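Local structure of gdp-l-fucose synthetase (Naegleria fowleri, 6AQZ) at residues L168-N173 against E257-L262; K75-Y80 against Y117-K122; F194-N199 against L238-A243; H213-A218 against D281-T286. The protein probably catalyses the NADPH-dependent epimerisation and reduction of GDP-4-keto-6-deoxy-D-mannose to GDP-L-fucose, and binds NADP. All blocks are in the same frame, centred on the assembly; numbering follows the deposited sequence.

Contact 1: L168-N173 against E257-L262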
loop_
_atom_site.group_PDB
_atom_site.type_symbol
_atom_site.label_atom_id
_atom_site.label_comp_id
_atom_site.label_asym_id
_atom_site.label_seq_id
_atom_site.Cartn_x
_atom_site.Cartn_y
_atom_site.Cartn_z
ATOM N N LEU A 168 0.421 1.698 8.628
ATOM C CA LEU A 168 1.676 2.127 9.234
ATOM C C LEU A 168 1.486 2.507 10.697
ATOM O O LEU A 168 2.364 2.243 11.528
ATOM C CB LEU A 168 2.273 3.302 8.450
ATOM C CG LEU A 168 3.639 3.728 9.015
ATOM C CD1 LEU A 168 4.597 2.534 9.134
ATOM C CD2 LEU A 168 4.251 4.861 8.178
ATOM N N GLY A 169 0.335 3.109 11.034
ATOM C CA GLY A 169 0.035 3.411 12.429
ATOM C C GLY A 169 -0.091 2.153 13.276
ATOM O O GLY A 169 0.360 2.109 14.425
ATOM N N ARG A 170 -0.754 1.128 12.739
ATOM C CA ARG A 170 -0.875 -0.109 13.497
ATOM C C ARG A 170 0.499 -0.720 13.749
ATOM O O ARG A 170 0.801 -1.162 14.863
ATOM C CB ARG A 170 -1.778 -1.085 12.749
ATOM C CG ARG A 170 -3.164 -0.542 12.450
ATOM C CD ARG A 170 -3.904 -1.527 11.552
ATOM N NE ARG A 170 -5.183 -1.005 11.107
ATOM C CZ ARG A 170 -6.350 -1.279 11.677
ATOM N NH1 ARG A 170 -6.409 -2.108 12.741
ATOM N NH2 ARG A 170 -7.458 -0.745 11.163
ATOM N N TRP A 171 1.366 -0.678 12.735
ATOM C CA TRP A 171 2.708 -1.229 12.860
ATOM C C TRP A 171 3.551 -0.410 13.837
ATOM O O TRP A 171 4.320 -0.975 14.618
ATOM C CB TRP A 171 3.358 -1.280 11.474
ATOM C CG TRP A 171 2.658 -2.223 10.552
ATOM C CD1 TRP A 171 2.031 -3.386 10.904
ATOM C CD2 TRP A 171 2.482 -2.087 9.130
ATOM N NE1 TRP A 171 1.496 -3.987 9.796
ATOM C CE2 TRP A 171 1.757 -3.219 8.693
ATOM C CE3 TRP A 171 2.864 -1.123 8.190
ATOM C CZ2 TRP A 171 1.419 -3.423 7.357
ATOM C CZ3 TRP A 171 2.518 -1.322 6.863
ATOM C CH2 TRP A 171 1.801 -2.464 6.459
ATOM N N TYR A 172 3.393 0.917 13.843
ATOM C CA TYR A 172 4.125 1.698 14.838
ATOM C C TYR A 172 3.576 1.475 16.245
ATOM O O TYR A 172 4.337 1.566 17.211
ATOM C CB TYR A 172 4.121 3.199 14.511
ATOM C CG TYR A 172 5.328 3.623 13.702
ATOM C CD1 TYR A 172 6.615 3.316 14.135
ATOM C CD2 TYR A 172 5.184 4.351 12.515
ATOM C CE1 TYR A 172 7.715 3.703 13.406
ATOM C CE2 TYR A 172 6.284 4.744 11.780
ATOM C CZ TYR A 172 7.538 4.425 12.235
ATOM O OH TYR A 172 8.623 4.816 11.503
ATOM N N ASN A 173 2.276 1.178 16.390
ATOM C CA ASN A 173 1.785 0.778 17.708
ATOM C C ASN A 173 2.449 -0.517 18.154
ATOM O O ASN A 173 2.863 -0.635 19.315
ATOM C CB ASN A 173 0.258 0.632 17.713
ATOM C CG ASN A 173 -0.479 1.997 17.604
ATOM O OD1 ASN A 173 0.033 3.037 18.029
ATOM N ND2 ASN A 173 -1.687 1.978 17.029
ATOM N N GLU A 257 -6.785 2.047 18.245
ATOM C CA GLU A 257 -6.075 2.225 16.990
ATOM C C GLU A 257 -6.988 2.052 15.778
ATOM O O GLU A 257 -6.560 2.348 14.663
ATOM C CB GLU A 257 -4.886 1.253 16.919
ATOM C CG GLU A 257 -5.287 -0.214 16.615
ATOM C CD GLU A 257 -4.105 -1.196 16.482
ATOM O OE1 GLU A 257 -2.929 -0.787 16.389
ATOM O OE2 GLU A 257 -4.364 -2.414 16.493
ATOM N N GLU A 258 -8.221 1.566 15.962
ATOM C CA GLU A 258 -9.158 1.468 14.844
ATOM C C GLU A 258 -9.612 2.865 14.433
ATOM O O GLU A 258 -9.907 3.694 15.301
ATOM C CB GLU A 258 -10.395 0.656 15.233
ATOM C CG GLU A 258 -10.085 -0.706 15.794
ATOM C CD GLU A 258 -9.392 -1.604 14.788
ATOM O OE1 GLU A 258 -9.686 -1.488 13.568
ATOM O OE2 GLU A 258 -8.535 -2.409 15.225
ATOM N N PRO A 259 -9.706 3.153 13.131
ATOM C CA PRO A 259 -10.219 4.471 12.720
ATOM C C PRO A 259 -11.645 4.638 13.198
ATOM O O PRO A 259 -12.377 3.666 13.358
ATOM C CB PRO A 259 -10.140 4.435 11.191
ATOM C CG PRO A 259 -10.047 2.976 10.825
ATOM C CD PRO A 259 -9.379 2.285 11.982
ATOM N N ILE A 260 -12.027 5.879 13.480
ATOM C CA ILE A 260 -13.397 6.200 13.870
ATOM C C ILE A 260 -13.953 7.160 12.833
ATOM O O ILE A 260 -13.318 8.168 12.510
ATOM C CB ILE A 260 -13.477 6.792 15.290
ATOM C CG1 ILE A 260 -14.918 7.134 15.644
ATOM C CG2 ILE A 260 -12.600 8.034 15.459
ATOM C CD1 ILE A 260 -15.088 7.595 17.107
ATOM N N MET A 261 -15.121 6.836 12.294
ATOM C CA MET A 261 -15.716 7.719 11.311
ATOM C C MET A 261 -16.299 8.986 11.915
ATOM O O MET A 261 -16.899 8.975 12.990
ATOM C CB MET A 261 -16.755 6.983 10.511
ATOM C CG MET A 261 -15.941 6.211 9.559
ATOM S SD MET A 261 -16.750 6.048 8.030
ATOM C CE MET A 261 -17.480 4.446 8.420
ATOM N N LEU A 262 -16.092 10.087 11.203
ATOM C CA LEU A 262 -16.686 11.376 11.547
ATOM C C LEU A 262 -17.688 11.700 10.448
ATOM O O LEU A 262 -17.303 12.112 9.351
ATOM C CB LEU A 262 -15.610 12.444 11.652
ATOM C CG LEU A 262 -14.368 12.182 12.517
ATOM C CD1 LEU A 262 -13.503 13.459 12.626
ATOM C CD2 LEU A 262 -14.739 11.650 13.884
HETATM O O HOH W 1 -0.983 -2.805 16.263
#
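Arg170, in the middle of helix 156-179, and Glu257, in the loop leading to strand 260-262, bring their CA atoms to 6.7 Å, and no backbone bond joins the two segments directly. Asn173 ND2 donates to Glu257 OE1 (3.1 Å) in a nearly straight bond of 169°, which uses the anti lone pair and lies in the amide plane; Asn173 OD1 meanwhile takes the backbone N of Phe185, so the amide is held at both ends. One water donates to both Glu257 OE1 and Arg170 O, each at 2.8 Å, tying the carboxylate to the helix backbone. Arginine suits its place by length: extended from CG to NE, its chain reaches out to the loop and crosses the side chains there at about a right angle, and NH1 forms a salt bridge with Glu258 OE2 (3.3 Å), which it meets from above the carboxylate plane. Glu258 bends at chi2 (-63°) to turn back to it, while Arg170 NE is paired with Asp166. Trp171 of this helix meets Trp102 of the second subunit. The contact thus fastens a sheet-flanking helix of the Rossmann fold to the loop before strand 260-262, which pairs in parallel with strand 184-194.

Contact 2: K75-Y80 against Y117-K122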
loop_
_atom_site.group_PDB
_atom_site.type_symbol
_atom_site.label_atom_id
_atom_site.label_comp_id
_atom_site.label_asym_id
_atom_site.label_seq_id
_atom_site.Cartn_x
_atom_site.Cartn_y
_atom_site.Cartn_z
ATOM N N LYS A 75 12.397 21.318 16.005
ATOM C CA LYS A 75 12.197 22.688 16.466
ATOM C C LYS A 75 11.168 22.780 17.585
ATOM O O LYS A 75 11.409 23.443 18.598
ATOM C CB LYS A 75 11.783 23.580 15.294
ATOM C CG LYS A 75 11.439 25.017 15.685
ATOM C CD LYS A 75 11.937 25.988 14.629
ATOM C CE LYS A 75 11.547 27.431 14.933
ATOM N NZ LYS A 75 10.200 27.748 14.382
ATOM N N TYR A 76 10.011 22.140 17.416
ATOM C CA TYR A 76 8.895 22.293 18.344
ATOM C C TYR A 76 8.770 21.162 19.359
ATOM O O TYR A 76 8.117 21.360 20.391
ATOM C CB TYR A 76 7.568 22.419 17.570
ATOM C CG TYR A 76 7.519 23.625 16.645
ATOM C CD1 TYR A 76 7.438 24.914 17.160
ATOM C CD2 TYR A 76 7.570 23.476 15.264
ATOM C CE1 TYR A 76 7.412 26.027 16.332
ATOM C CE2 TYR A 76 7.542 24.581 14.426
ATOM C CZ TYR A 76 7.464 25.858 14.970
ATOM O OH TYR A 76 7.430 26.966 14.154
ATOM N N ARG A 77 9.378 19.992 19.101
ATOM C CA ARG A 77 9.310 18.820 19.973
ATOM C C ARG A 77 7.886 18.587 20.473
ATOM O O ARG A 77 7.623 18.759 21.666
ATOM C CB ARG A 77 10.253 18.968 21.174
ATOM C CG ARG A 77 11.728 19.180 20.848
ATOM C CD ARG A 77 12.378 17.960 20.186
ATOM N NE ARG A 77 13.735 18.273 19.725
ATOM C CZ ARG A 77 14.847 17.661 20.132
ATOM N NH1 ARG A 77 14.788 16.658 21.007
ATOM N NH2 ARG A 77 16.022 18.045 19.637
ATOM N N PRO A 78 6.941 18.213 19.613
ATOM C CA PRO A 78 5.545 18.123 20.050
ATOM C C PRO A 78 5.305 16.921 20.954
ATOM O O PRO A 78 5.996 15.901 20.858
ATOM C CB PRO A 78 4.783 17.957 18.736
ATOM C CG PRO A 78 5.748 17.215 17.889
ATOM C CD PRO A 78 7.094 17.803 18.207
ATOM N N THR A 79 4.278 17.045 21.816
ATOM C CA THR A 79 3.719 15.923 22.571
ATOM C C THR A 79 2.505 15.302 21.894
ATOM O O THR A 79 2.132 14.176 22.236
ATOM C CB THR A 79 3.320 16.340 24.004
ATOM O OG1 THR A 79 2.453 17.482 23.978
ATOM C CG2 THR A 79 4.547 16.652 24.848
ATOM N N TYR A 80 1.855 16.029 20.991
ATOM C CA TYR A 80 0.724 15.521 20.236
ATOM C C TYR A 80 0.874 15.974 18.799
ATOM O O TYR A 80 1.472 17.013 18.524
ATOM C CB TYR A 80 -0.610 15.987 20.829
ATOM C CG TYR A 80 -0.859 15.368 22.194
ATOM C CD1 TYR A 80 -1.394 14.093 22.309
ATOM C CD2 TYR A 80 -0.496 16.033 23.371
ATOM C CE1 TYR A 80 -1.592 13.502 23.563
ATOM C CE2 TYR A 80 -0.689 15.450 24.631
ATOM C CZ TYR A 80 -1.237 14.194 24.717
ATOM O OH TYR A 80 -1.445 13.613 25.954
ATOM N N TYR A 117 7.052 8.787 15.888
ATOM C CA TYR A 117 7.599 7.750 16.744
ATOM C C TYR A 117 8.968 8.148 17.285
ATOM O O TYR A 117 9.211 8.085 18.497
ATOM C CB TYR A 117 7.687 6.439 15.972
ATOM C CG TYR A 117 7.989 5.311 16.889
ATOM C CD1 TYR A 117 6.995 4.773 17.686
ATOM C CD2 TYR A 117 9.286 4.825 17.020
ATOM C CE1 TYR A 117 7.275 3.735 18.578
ATOM C CE2 TYR A 117 9.577 3.787 17.897
ATOM C CZ TYR A 117 8.566 3.253 18.677
ATOM O OH TYR A 117 8.842 2.236 19.554
ATOM N N ASP A 118 9.871 8.589 16.402
ATOM C CA ASP A 118 11.239 8.870 16.831
ATOM C C ASP A 118 11.296 9.983 17.869
ATOM O O ASP A 118 12.170 9.971 18.740
ATOM C CB ASP A 118 12.124 9.228 15.636
ATOM C CG ASP A 118 12.397 8.041 14.723
ATOM O OD1 ASP A 118 12.031 6.896 15.067
ATOM O OD2 ASP A 118 13.004 8.260 13.655
ATOM N N PHE A 119 10.413 10.966 17.775
ATOM C CA PHE A 119 10.406 12.081 18.709
ATOM C C PHE A 119 9.449 11.875 19.867
ATOM O O PHE A 119 9.223 12.809 20.644
ATOM C CB PHE A 119 10.055 13.372 17.972
ATOM C CG PHE A 119 11.185 13.922 17.147
ATOM C CD1 PHE A 119 11.433 13.443 15.880
ATOM C CD2 PHE A 119 11.995 14.929 17.647
ATOM C CE1 PHE A 119 12.463 13.955 15.127
ATOM C CE2 PHE A 119 13.030 15.440 16.897
ATOM C CZ PHE A 119 13.260 14.953 15.634
ATOM N N GLY A 120 8.916 10.670 20.024
ATOM C CA GLY A 120 8.113 10.316 21.182
ATOM C C GLY A 120 6.797 11.046 21.359
ATOM O O GLY A 120 6.411 11.348 22.495
ATOM N N VAL A 121 6.094 11.338 20.268
ATOM C CA VAL A 121 4.768 11.938 20.381
ATOM C C VAL A 121 3.860 10.970 21.128
ATOM O O VAL A 121 3.875 9.761 20.867
ATOM C CB VAL A 121 4.226 12.267 18.986
ATOM C CG1 VAL A 121 2.803 12.778 19.071
ATOM C CG2 VAL A 121 5.144 13.282 18.288
ATOM N N LYS A 122 3.101 11.488 22.096
ATOM C CA LYS A 122 2.262 10.613 22.912
ATOM C C LYS A 122 1.126 10.030 22.086
ATOM O O LYS A 122 0.912 8.812 22.083
ATOM C CB LYS A 122 1.711 11.359 24.136
ATOM C CG LYS A 122 2.744 11.864 25.143
ATOM C CD LYS A 122 2.048 12.607 26.294
ATOM C CE LYS A 122 2.947 12.847 27.504
ATOM N NZ LYS A 122 4.077 13.775 27.223
#
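Thr79 and Val121 meet where two helices of the Rossmann fold run out into neighbouring parallel strands, 80-83 and 123-127. A Schellman motif ends helix 98-118, with Gly120 as its C-prime residue; positive phi comes easily to a residue without CB. Just beyond it, Lys122 N donates to Thr79 O (2.9 Å). The Lys122 side chain then works along the other segment. Its CB lies 3.4 Å from Thr79 O and also approaches Tyr80 CE1, CG stays beside the same Thr79 carbonyl, and CD passes Tyr80 OH at 3.7 Å. The chain is extended until chi4 (66°), where it bends and brings NZ to 3.8 Å from Thr79 CG2. A long aliphatic chain with a charged tip suits this surface edge. Thr79 directs its hydroxyl elsewhere, to Asp25 and the N of Val26. Branched Val121 fills the interior side: CG1 is 3.6 Å from Tyr80 CA, and CG2 touches Pro78 CG at 4.0 Å. At the outer end Arg77 NE bonds to Glu74 O, and the guanidinium stands almost perpendicular to the Phe119 ring (84°), with Phe119 CE2 over one of its faces and Arg77 CD 4.0 Å from Phe119 CD2.

Contact 3: F194-N199 against L238-A243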
loop_
_atom_site.group_PDB
_atom_site.type_symbol
_atom_site.label_atom_id
_atom_site.label_comp_id
_atom_site.label_asym_id
_atom_site.label_seq_id
_atom_site.Cartn_x
_atom_site.Cartn_y
_atom_site.Cartn_z
ATOM N N PHE A 194 -17.264 20.626 4.693
ATOM C CA PHE A 194 -17.427 21.939 4.070
ATOM C C PHE A 194 -17.200 23.023 5.108
ATOM O O PHE A 194 -17.297 22.796 6.322
ATOM C CB PHE A 194 -18.815 22.108 3.425
ATOM C CG PHE A 194 -19.945 22.130 4.419
ATOM C CD1 PHE A 194 -20.434 20.936 4.962
ATOM C CD2 PHE A 194 -20.493 23.349 4.855
ATOM C CE1 PHE A 194 -21.469 20.956 5.884
ATOM C CE2 PHE A 194 -21.518 23.379 5.794
ATOM C CZ PHE A 194 -22.014 22.181 6.299
ATOM N N GLY A 195 -16.899 24.217 4.620
ATOM C CA GLY A 195 -16.744 25.337 5.507
ATOM C C GLY A 195 -15.740 26.357 5.036
ATOM O O GLY A 195 -15.257 26.333 3.892
ATOM N N PRO A 196 -15.408 27.283 5.928
ATOM C CA PRO A 196 -14.484 28.356 5.559
ATOM C C PRO A 196 -13.096 27.815 5.265
ATOM O O PRO A 196 -12.701 26.753 5.746
ATOM C CB PRO A 196 -14.495 29.290 6.784
ATOM C CG PRO A 196 -15.133 28.561 7.864
ATOM C CD PRO A 196 -16.026 27.505 7.243
ATOM N N HIS A 197 -12.364 28.564 4.437
ATOM C CA HIS A 197 -11.008 28.241 3.997
ATOM C C HIS A 197 -10.942 26.990 3.128
ATOM O O HIS A 197 -9.861 26.439 2.932
ATOM C CB HIS A 197 -10.064 28.105 5.189
ATOM C CG HIS A 197 -9.943 29.357 5.994
ATOM N ND1 HIS A 197 -9.135 30.407 5.616
ATOM C CD2 HIS A 197 -10.525 29.727 7.160
ATOM C CE1 HIS A 197 -9.221 31.369 6.518
ATOM N NE2 HIS A 197 -10.055 30.980 7.467
ATOM N N ASP A 198 -12.076 26.584 2.561
ATOM C CA ASP A 198 -12.172 25.494 1.607
ATOM C C ASP A 198 -11.530 25.892 0.284
ATOM O O ASP A 198 -11.010 26.997 0.120
ATOM C CB ASP A 198 -13.635 25.123 1.398
ATOM C CG ASP A 198 -13.829 23.662 1.043
ATOM O OD1 ASP A 198 -12.870 23.033 0.548
ATOM O OD2 ASP A 198 -14.961 23.165 1.239
ATOM N N ASN A 199 -11.522 24.955 -0.660
ATOM C CA ASN A 199 -11.089 25.215 -2.029
ATOM C C ASN A 199 -12.338 25.411 -2.879
ATOM O O ASN A 199 -13.061 24.451 -3.154
ATOM C CB ASN A 199 -10.225 24.076 -2.566
ATOM C CG ASN A 199 -9.734 24.348 -3.968
ATOM O OD1 ASN A 199 -10.038 25.392 -4.560
ATOM N ND2 ASN A 199 -8.946 23.437 -4.500
ATOM N N LEU A 238 -20.540 17.146 6.482
ATOM C CA LEU A 238 -20.126 17.461 7.847
ATOM C C LEU A 238 -19.458 18.824 7.877
ATOM O O LEU A 238 -18.453 19.037 7.191
ATOM C CB LEU A 238 -19.185 16.388 8.408
ATOM C CG LEU A 238 -18.768 16.558 9.871
ATOM C CD1 LEU A 238 -20.019 16.569 10.780
ATOM C CD2 LEU A 238 -17.799 15.447 10.275
ATOM N N TYR A 239 -20.019 19.737 8.673
ATOM C CA TYR A 239 -19.429 21.057 8.871
ATOM C C TYR A 239 -18.039 20.937 9.474
ATOM O O TYR A 239 -17.846 20.263 10.489
ATOM C CB TYR A 239 -20.329 21.894 9.792
ATOM C CG TYR A 239 -19.983 23.365 9.912
ATOM C CD1 TYR A 239 -19.380 24.053 8.864
ATOM C CD2 TYR A 239 -20.303 24.077 11.068
ATOM C CE1 TYR A 239 -19.084 25.404 8.971
ATOM C CE2 TYR A 239 -20.020 25.438 11.189
ATOM C CZ TYR A 239 -19.409 26.097 10.137
ATOM O OH TYR A 239 -19.111 27.436 10.238
ATOM N N SER A 240 -17.078 21.645 8.884
ATOM C CA SER A 240 -15.703 21.519 9.348
ATOM C C SER A 240 -15.538 21.895 10.819
ATOM O O SER A 240 -14.724 21.281 11.516
ATOM C CB SER A 240 -14.787 22.358 8.461
ATOM O OG SER A 240 -15.098 23.727 8.591
ATOM N N HIS A 241 -16.285 22.888 11.325
ATOM C CA HIS A 241 -16.154 23.194 12.750
ATOM C C HIS A 241 -16.649 22.031 13.620
ATOM O O HIS A 241 -16.046 21.718 14.656
ATOM C CB HIS A 241 -16.900 24.480 13.094
ATOM C CG HIS A 241 -16.305 25.699 12.471
ATOM N ND1 HIS A 241 -16.834 26.959 12.649
ATOM C CD2 HIS A 241 -15.226 25.852 11.669
ATOM C CE1 HIS A 241 -16.104 27.837 11.987
ATOM N NE2 HIS A 241 -15.127 27.191 11.377
ATOM N N ASP A 242 -17.731 21.369 13.204
ATOM C CA ASP A 242 -18.166 20.168 13.904
ATOM C C ASP A 242 -17.118 19.056 13.806
ATOM O O ASP A 242 -16.791 18.410 14.814
ATOM C CB ASP A 242 -19.498 19.690 13.338
ATOM C CG ASP A 242 -20.636 20.585 13.684
ATOM O OD1 ASP A 242 -20.466 21.514 14.511
ATOM O OD2 ASP A 242 -21.725 20.332 13.130
ATOM N N ALA A 243 -16.563 18.836 12.611
ATOM C CA ALA A 243 -15.518 17.822 12.459
ATOM C C ALA A 243 -14.331 18.123 13.363
ATOM O O ALA A 243 -13.730 17.204 13.939
ATOM C CB ALA A 243 -15.056 17.738 11.002
#
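Phe194 and Tyr239 form a parallel beta bridge between strands 184-194 and 234-239 of the Rossmann-type sheet, at the point where the first strand gives way to a loop and the second to helix 240-253. Phe194 N donates to Leu238 O (3.2 Å), and Phe194 O receives Ser240 N (2.8 Å), so the last strand carbonyl accepts from the first turn of the helix; Ser240 OG adds a weak bond to it. The Phe194 side chain takes the position between its own N and carbonyl carbon (chi1 67°), which swings the ring across the neighbouring strand instead of straight off the sheet. There it lies beneath Tyr239 CA, which makes a CH-pi contact 4.0 Å from the Phe194 ring centroid. Tyr239 places CG opposite its backbone N (chi1 -170°), and the two rings come within 29° of parallel yet are slid so far apart that they barely overlap; Phe194 CE2 and Tyr239 CD1 touch at 3.8 Å. The tyrosine hydroxyl reaches on to Glu327 of helix 321-335. Gly195 has a positive phi at which a CB would press on the carbonyl O of Phe194 and also collide with Ser240 OG. A type II beta turn runs from Gly195 to Asp198. Pro196, its second residue, where the ring-fixed phi fits, rests CD on Tyr239 CE1 (4.1 Å) and puts CG 3.8 Å from His241 NE2.

Contact 4: H213-A218 against D281-T286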
loop_
_atom_site.group_PDB
_atom_site.type_symbol
_atom_site.label_atom_id
_atom_site.label_comp_id
_atom_site.label_asym_id
_atom_site.label_seq_id
_atom_site.Cartn_x
_atom_site.Cartn_y
_atom_site.Cartn_z
ATOM N N HIS A 213 -19.349 28.824 -4.987
ATOM C CA HIS A 213 -18.684 29.747 -5.897
ATOM C C HIS A 213 -19.526 29.958 -7.146
ATOM O O HIS A 213 -19.589 31.073 -7.683
ATOM C CB HIS A 213 -17.303 29.211 -6.270
ATOM C CG HIS A 213 -16.402 30.237 -6.881
ATOM N ND1 HIS A 213 -15.164 29.928 -7.399
ATOM C CD2 HIS A 213 -16.567 31.566 -7.068
ATOM C CE1 HIS A 213 -14.599 31.027 -7.867
ATOM N NE2 HIS A 213 -15.431 32.033 -7.679
ATOM N N LYS A 214 -20.179 28.891 -7.612
ATOM C CA LYS A 214 -21.069 28.984 -8.761
ATOM C C LYS A 214 -22.236 29.920 -8.478
ATOM O O LYS A 214 -22.594 30.756 -9.321
ATOM C CB LYS A 214 -21.583 27.588 -9.122
ATOM C CG LYS A 214 -21.136 27.073 -10.468
ATOM C CD LYS A 214 -20.584 25.677 -10.368
ATOM C CE LYS A 214 -21.449 24.695 -11.146
ATOM N NZ LYS A 214 -21.964 25.346 -12.390
ATOM N N CYS A 215 -22.828 29.807 -7.288
ATOM C CA CYS A 215 -23.949 30.662 -6.934
ATOM C C CYS A 215 -23.491 32.116 -6.842
ATOM O O CYS A 215 -24.215 33.037 -7.248
ATOM C CB CYS A 215 -24.583 30.184 -5.626
ATOM S SG CYS A 215 -26.173 30.980 -5.218
ATOM N N TYR A 216 -22.301 32.333 -6.275
ATOM C CA TYR A 216 -21.718 33.665 -6.209
ATOM C C TYR A 216 -21.545 34.273 -7.599
ATOM O O TYR A 216 -21.875 35.443 -7.810
ATOM C CB TYR A 216 -20.379 33.595 -5.476
ATOM C CG TYR A 216 -19.647 34.926 -5.360
ATOM C CD1 TYR A 216 -18.789 35.351 -6.376
ATOM C CD2 TYR A 216 -19.781 35.737 -4.231
ATOM C CE1 TYR A 216 -18.103 36.555 -6.277
ATOM C CE2 TYR A 216 -19.100 36.938 -4.128
ATOM C CZ TYR A 216 -18.263 37.345 -5.154
ATOM O OH TYR A 216 -17.584 38.544 -5.055
ATOM N N LYS A 217 -21.044 33.490 -8.566
ATOM C CA LYS A 217 -20.875 34.005 -9.923
ATOM C C LYS A 217 -22.218 34.357 -10.556
ATOM O O LYS A 217 -22.348 35.388 -11.232
ATOM C CB LYS A 217 -20.118 32.990 -10.787
ATOM C CG LYS A 217 -18.618 32.800 -10.461
ATOM C CD LYS A 217 -18.005 31.606 -11.258
ATOM C CE LYS A 217 -16.566 31.276 -10.826
ATOM N NZ LYS A 217 -15.857 30.335 -11.757
ATOM N N ALA A 218 -23.232 33.528 -10.313
ATOM C CA ALA A 218 -24.556 33.756 -10.868
ATOM C C ALA A 218 -25.183 35.033 -10.325
ATOM O O ALA A 218 -25.861 35.762 -11.060
ATOM C CB ALA A 218 -25.448 32.555 -10.567
ATOM N N ASP A 281 -30.616 30.052 -0.943
ATOM C CA ASP A 281 -31.287 30.918 0.018
ATOM C C ASP A 281 -30.346 31.558 1.026
ATOM O O ASP A 281 -30.778 32.472 1.739
ATOM C CB ASP A 281 -32.345 30.131 0.794
ATOM C CG ASP A 281 -33.447 29.611 -0.084
ATOM O OD1 ASP A 281 -33.799 30.300 -1.068
ATOM O OD2 ASP A 281 -33.963 28.514 0.214
ATOM N N ALA A 282 -29.057 31.214 1.020
ATOM C CA ALA A 282 -28.123 31.832 1.953
ATOM C C ALA A 282 -27.382 32.987 1.304
ATOM O O ALA A 282 -26.988 33.932 1.992
ATOM C CB ALA A 282 -27.101 30.812 2.471
ATOM N N PHE A 283 -27.238 32.941 -0.015
ATOM C CA PHE A 283 -26.773 34.077 -0.782
ATOM C C PHE A 283 -27.886 35.076 -1.056
ATOM O O PHE A 283 -27.586 36.198 -1.479
ATOM C CB PHE A 283 -26.198 33.595 -2.111
ATOM C CG PHE A 283 -24.752 33.219 -2.051
ATOM C CD1 PHE A 283 -23.771 34.194 -2.021
ATOM C CD2 PHE A 283 -24.370 31.879 -2.035
ATOM C CE1 PHE A 283 -22.434 33.842 -1.984
ATOM C CE2 PHE A 283 -23.041 31.524 -1.990
ATOM C CZ PHE A 283 -22.069 32.505 -1.963
ATOM N N ASN A 284 -29.137 34.703 -0.755
ATOM C CA ASN A 284 -30.326 35.447 -1.172
ATOM C C ASN A 284 -30.364 35.592 -2.690
ATOM O O ASN A 284 -30.707 36.649 -3.227
ATOM C CB ASN A 284 -30.416 36.807 -0.479
ATOM C CG ASN A 284 -30.656 36.679 1.010
ATOM O OD1 ASN A 284 -31.483 35.875 1.453
ATOM N ND2 ASN A 284 -29.927 37.459 1.791
ATOM N N PHE A 285 -29.981 34.523 -3.384
ATOM C CA PHE A 285 -30.024 34.519 -4.837
ATOM C C PHE A 285 -31.461 34.380 -5.326
ATOM O O PHE A 285 -32.154 33.419 -4.973
ATOM C CB PHE A 285 -29.153 33.390 -5.374
ATOM C CG PHE A 285 -29.148 33.282 -6.866
ATOM C CD1 PHE A 285 -28.466 34.212 -7.640
ATOM C CD2 PHE A 285 -29.783 32.223 -7.497
ATOM C CE1 PHE A 285 -28.447 34.104 -9.016
ATOM C CE2 PHE A 285 -29.767 32.107 -8.873
ATOM C CZ PHE A 285 -29.096 33.044 -9.636
ATOM N N THR A 286 -31.891 35.326 -6.180
ATOM C CA THR A 286 -33.272 35.403 -6.643
ATOM C C THR A 286 -33.463 34.922 -8.078
ATOM O O THR A 286 -34.595 34.919 -8.572
ATOM C CB THR A 286 -33.811 36.848 -6.515
ATOM O OG1 THR A 286 -33.261 37.698 -7.543
ATOM C CG2 THR A 286 -33.482 37.435 -5.151
#
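Cys215 SG, a weakly polar sulfur, sits between two phenylalanines, touching Phe283 CD2 and Phe285 CB, each at 3.8 Å. It stands obliquely to both rings, 48° off the normal of Phe283 and 36° off that of Phe285, giving two sulfur-aromatic contacts. With SG trans to N (chi1 -170°), the thiol leaves helix 207-221 directly for the end of helix 272-283. Cys215 is small enough to enter between Phe283 and Phe285. Ala218 CB, short and apolar, lets Phe285 CE1 approach to 3.7 Å. Tyr216 lays its N and CA over one face of the Phe283 ring and presents its own ring edge to it, CD2 to CE1 at 4.0 Å, the two side chains crossing at about a right angle. Val329, Phe332 and Leu333 of helix 321-335 also cover Phe283. Just beyond, Gln219 NE2 of helix 207-221 hydrogen-bonds Phe283 O. Between the two segments themselves there is no hydrogen bond, so their fit rests on dispersion, weak sulfur-ring attraction and the exclusion of water.

How the contacts relate
From the N terminus, contact 2 closes first, between 75-80 and 117-122, before any other opens, joining the ends of helices 66-76 and 98-118. Contact 1 then opens at 168-173, contact 3 at 194-199 and contact 4 at 213-218. Contact 3 closes at 238-243, within the span of contact 1, and ties the end of strand 184-194 to the start of helix 240-253. Contact 1 closes at 257-262, tying helix 156-179 to the loop before strand 260-262. Contact 4 closes last, at 281-286, crosses both, and links helices 207-221 and 272-283 beyond the chain's centre from contacts 1 and 2. Contact 1 touches contact 2 through Tyr172 and Tyr117, and contact 3 through Leu262 and Leu238.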